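PDB 1XOU: Z5138 gene product from Escherichia coli, which probably acts as a type III secretion chaperone that binds the secreted proteins EspA and EspB before their export. Local coordinates for residues K25-I28 and A29-V33; L58-G61 and Y62-E66. The protein carries 1 engineered substitution. All blocks are in the same frame, centred on the assembly; numbering follows the deposited sequence.

Contact 1: K25-I28 and A29-V33; sequences KKII and AEFDV
I27 and F31 touch one turn apart on the same helix, while the backbone hydrogen bonding between them changes. The apolar part is small: CG2 of I27 meets CE1 of F31 at 4.2 Å, the two side chains meeting at a slant. With CG1 beside the backbone N (chi1 -54°), CG2 is the branch anti to that N, and it is the one that meets the ring. The ring turns its edge to the backbone, with F31 CD1 3.3 Å from I27 O and that oxygen near the ring plane.

The backbone bonds form a second group. A29 N reaches K25 O, and E30 N reaches K26 O at 2.9 Å with a nearly straight N-H, both regular alpha-helical bonds. At F31 the pattern changes: its N makes a weak bond to I27 O at 3.2 Å, bent to 125°, and another to I28 O at 3.1 Å, which it approaches from above the carbonyl plane. Beyond it, D32 N and V33 N bond three residues back, to A29 O and E30 O, and the helix kinks there in a tighter winding.

E30 supplies the polar fringe. Its CG lies by K26 O, and the chain runs extended from there; OE1, 4.0 Å from I27 CD1, makes a weak hydrogen bond to a polar side chain of the other protein.

All this lies within helix 3-47. The other protein packs against I27, I28 and F31, while Y62 of helix 49-64 touches F31, so the ring has neighbours in both helix 49-64 and the other protein.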
# COMPACT_ATOMS: atom_id res chain seq x y z
N LYS B 25 1.75 -6.36 -1.65
CA LYS B 25 1.31 -7.19 -2.77
C LYS B 25 0.27 -8.20 -2.28
O LYS B 25 -0.70 -8.51 -2.99
CB LYS B 25 2.51 -7.90 -3.40
CG LYS B 25 3.52 -6.94 -4.03
CD LYS B 25 4.72 -7.65 -4.66
CE LYS B 25 4.39 -8.19 -6.05
NZ LYS B 25 5.61 -8.60 -6.84
N LYS B 26 0.46 -8.70 -1.06
CA LYS B 26 -0.49 -9.65 -0.48
C LYS B 26 -1.80 -8.95 -0.16
O LYS B 26 -2.86 -9.46 -0.50
CB LYS B 26 0.07 -10.28 0.79
CG LYS B 26 1.24 -11.24 0.59
CD LYS B 26 1.79 -11.68 1.95
CE LYS B 26 2.84 -12.77 1.84
NZ LYS B 26 3.12 -13.36 3.18
N ILE B 27 -1.73 -7.80 0.51
CA ILE B 27 -2.92 -7.03 0.86
C ILE B 27 -3.76 -6.78 -0.40
O ILE B 27 -4.99 -6.86 -0.40
CB ILE B 27 -2.58 -5.64 1.43
CG1 ILE B 27 -1.61 -5.75 2.61
CG2 ILE B 27 -3.87 -4.94 1.86
CD1 ILE B 27 -2.18 -6.39 3.84
N ILE B 28 -3.07 -6.45 -1.49
CA ILE B 28 -3.75 -6.17 -2.73
C ILE B 28 -4.49 -7.42 -3.20
O ILE B 28 -5.62 -7.34 -3.66
CB ILE B 28 -2.75 -5.71 -3.81
CG1 ILE B 28 -2.34 -4.26 -3.53
CG2 ILE B 28 -3.34 -5.86 -5.20
CD1 ILE B 28 -1.23 -3.78 -4.41
N ALA B 29 -3.84 -8.57 -3.06
CA ALA B 29 -4.47 -9.83 -3.46
C ALA B 29 -5.71 -10.10 -2.60
O ALA B 29 -6.76 -10.46 -3.13
CB ALA B 29 -3.48 -10.96 -3.34
N GLU B 30 -5.60 -9.92 -1.29
CA GLU B 30 -6.74 -10.16 -0.39
C GLU B 30 -7.93 -9.29 -0.77
O GLU B 30 -9.07 -9.59 -0.36
CB GLU B 30 -6.38 -9.85 1.07
CG GLU B 30 -5.18 -10.60 1.59
CD GLU B 30 -4.93 -10.37 3.08
OE1 GLU B 30 -4.96 -9.20 3.55
OE2 GLU B 30 -4.69 -11.37 3.79
N PHE B 31 -7.70 -8.23 -1.53
CA PHE B 31 -8.79 -7.35 -1.93
C PHE B 31 -9.77 -8.00 -2.90
O PHE B 31 -10.82 -7.44 -3.18
CB PHE B 31 -8.27 -6.02 -2.51
CG PHE B 31 -8.38 -4.86 -1.56
CD1 PHE B 31 -7.34 -4.56 -0.68
CD2 PHE B 31 -9.55 -4.10 -1.50
CE1 PHE B 31 -7.46 -3.51 0.25
CE2 PHE B 31 -9.68 -3.05 -0.59
CZ PHE B 31 -8.62 -2.76 0.29
N ASP B 32 -9.43 -9.18 -3.41
CA ASP B 32 -10.37 -9.85 -4.30
C ASP B 32 -11.46 -10.44 -3.41
O ASP B 32 -12.61 -10.57 -3.82
CB ASP B 32 -9.71 -10.95 -5.13
CG ASP B 32 -10.51 -11.27 -6.40
OD1 ASP B 32 -10.47 -10.46 -7.36
OD2 ASP B 32 -11.21 -12.32 -6.43
N VAL B 33 -11.09 -10.81 -2.18
CA VAL B 33 -12.05 -11.33 -1.23
C VAL B 33 -12.99 -10.17 -0.92
O VAL B 33 -14.20 -10.33 -0.81
CB VAL B 33 -11.37 -11.79 0.08
CG1 VAL B 33 -12.42 -12.26 1.08
CG2 VAL B 33 -10.41 -12.91 -0.22

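Contact 2: L58-G61 and Y62-E66; sequences LIEG and YTYGE
L58 and Y62 make the compact side of this turn, and their side chains run side by side in the same direction. CD2 of L58 rests against CE1 of Y62 at 3.8 Å. L58 O lies at the edge of the same ring, in its plane, and also accepts a nearly straight bond from Y62 N at 2.9 Å. Further packing comes from V38 on L58 and from apolar side chains of the other protein; the hydroxyl of Y62 hydrogen-bonds to a polar side chain of that partner.

The other side is looser and more exposed. E60 and Y64 also lie alongside one another, E60 CG being 3.9 Å from Y64 CE1, with carboxylate and ring planes 44° apart. Because CG of Y64 sits between the backbone N and carbonyl carbon (chi1 58°), the ring folds back and presents a face to E60 O. The carboxylate itself is paired with K57 through OE2. T63 OG1 lies near both I59 O and E60 O, at 2.7 Å from the former, and its single proton may serve either.

E60 O takes two backbone bonds from the same face of its plane, the regular one from Y64 N at 3.0 Å and one from T63 N at 3.2 Å, well above that plane. G65 N then makes a weak bond to G61 O, and G61 is joined to R68 by a backbone hydrogen bond. Such doubled acceptance and weakened bonding belong to a helix end, and with G65 at the N-cap of helix 66-83 this is a helix-to-helix junction, where one helix closes and the next begins almost at once.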
# COMPACT_ATOMS: atom_id res chain seq x y z
N LEU B 58 -21.01 2.42 1.83
CA LEU B 58 -19.71 1.99 1.32
C LEU B 58 -19.35 2.77 0.07
O LEU B 58 -18.24 3.30 -0.05
CB LEU B 58 -19.75 0.50 0.97
CG LEU B 58 -19.02 -0.43 1.93
CD1 LEU B 58 -19.17 -1.86 1.43
CD2 LEU B 58 -17.56 -0.04 2.01
N ILE B 59 -20.29 2.83 -0.86
CA ILE B 59 -20.07 3.56 -2.10
C ILE B 59 -19.67 5.01 -1.83
O ILE B 59 -18.70 5.50 -2.39
CB ILE B 59 -21.34 3.51 -2.98
CG1 ILE B 59 -21.64 2.05 -3.34
CG2 ILE B 59 -21.15 4.35 -4.23
CD1 ILE B 59 -23.00 1.82 -3.95
N GLU B 60 -20.41 5.70 -0.97
CA GLU B 60 -20.07 7.08 -0.65
C GLU B 60 -18.69 7.14 0.00
O GLU B 60 -17.91 8.06 -0.26
CB GLU B 60 -21.12 7.69 0.28
CG GLU B 60 -22.41 8.05 -0.44
CD GLU B 60 -23.60 8.23 0.49
OE1 GLU B 60 -24.73 8.42 -0.04
OE2 GLU B 60 -23.43 8.17 1.74
N GLY B 61 -18.40 6.13 0.83
CA GLY B 61 -17.12 6.06 1.51
C GLY B 61 -15.96 5.98 0.54
O GLY B 61 -14.97 6.68 0.70
N TYR B 62 -16.09 5.13 -0.48
CA TYR B 62 -15.04 4.96 -1.47
C TYR B 62 -14.98 6.06 -2.52
O TYR B 62 -14.05 6.10 -3.33
CB TYR B 62 -15.21 3.63 -2.19
CG TYR B 62 -14.46 2.48 -1.56
CD1 TYR B 62 -14.99 1.78 -0.47
CD2 TYR B 62 -13.21 2.10 -2.04
CE1 TYR B 62 -14.30 0.72 0.12
CE2 TYR B 62 -12.50 1.04 -1.46
CZ TYR B 62 -13.05 0.36 -0.39
OH TYR B 62 -12.35 -0.68 0.17
N THR B 63 -15.95 6.96 -2.53
CA THR B 63 -15.95 8.00 -3.55
C THR B 63 -15.51 9.35 -3.02
O THR B 63 -14.70 10.03 -3.66
CB THR B 63 -17.32 8.12 -4.17
OG1 THR B 63 -18.30 8.11 -3.12
CG2 THR B 63 -17.56 6.95 -5.11
N TYR B 64 -16.05 9.77 -1.88
CA TYR B 64 -15.62 11.03 -1.30
C TYR B 64 -15.54 10.92 0.22
O TYR B 64 -15.45 11.93 0.90
CB TYR B 64 -16.55 12.19 -1.71
CG TYR B 64 -18.00 12.00 -1.33
CD1 TYR B 64 -18.84 11.18 -2.09
CD2 TYR B 64 -18.52 12.58 -0.17
CE1 TYR B 64 -20.15 10.93 -1.71
CE2 TYR B 64 -19.84 12.34 0.23
CZ TYR B 64 -20.65 11.51 -0.55
OH TYR B 64 -21.95 11.24 -0.15
N GLY B 65 -15.54 9.69 0.73
CA GLY B 65 -15.48 9.47 2.16
C GLY B 65 -14.12 9.04 2.71
O GLY B 65 -13.07 9.34 2.14
N GLU B 66 -14.15 8.33 3.84
CA GLU B 66 -12.93 7.87 4.50
C GLU B 66 -12.10 6.86 3.73
O GLU B 66 -10.88 7.03 3.62
CB GLU B 66 -13.26 7.32 5.89
CG GLU B 66 -12.94 8.32 7.01
CD GLU B 66 -13.56 9.71 6.77
OE1 GLU B 66 -14.81 9.80 6.67
OE2 GLU B 66 -12.80 10.71 6.68

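How the contacts relate
Contact 1 comes first along the chain, within helix 3-47, and contact 2 follows where helix 49-64 gives way to helix 66-83. The chain turns back between helices 3-47 and 49-64, and the centres of the two contacts lie about 19 Å apart. They meet directly where F31 CE2 of contact 1 packs 3.6 Å from Y62 OH of contact 2. Each marks an irregularity in helical bonding, a kink in 25-33 and a break in 58-66. Together they belong to an all-helical hairpin, and both sites touch the other protein of the assembly, which may be a chaperone substrate or a second copy of the chaperone.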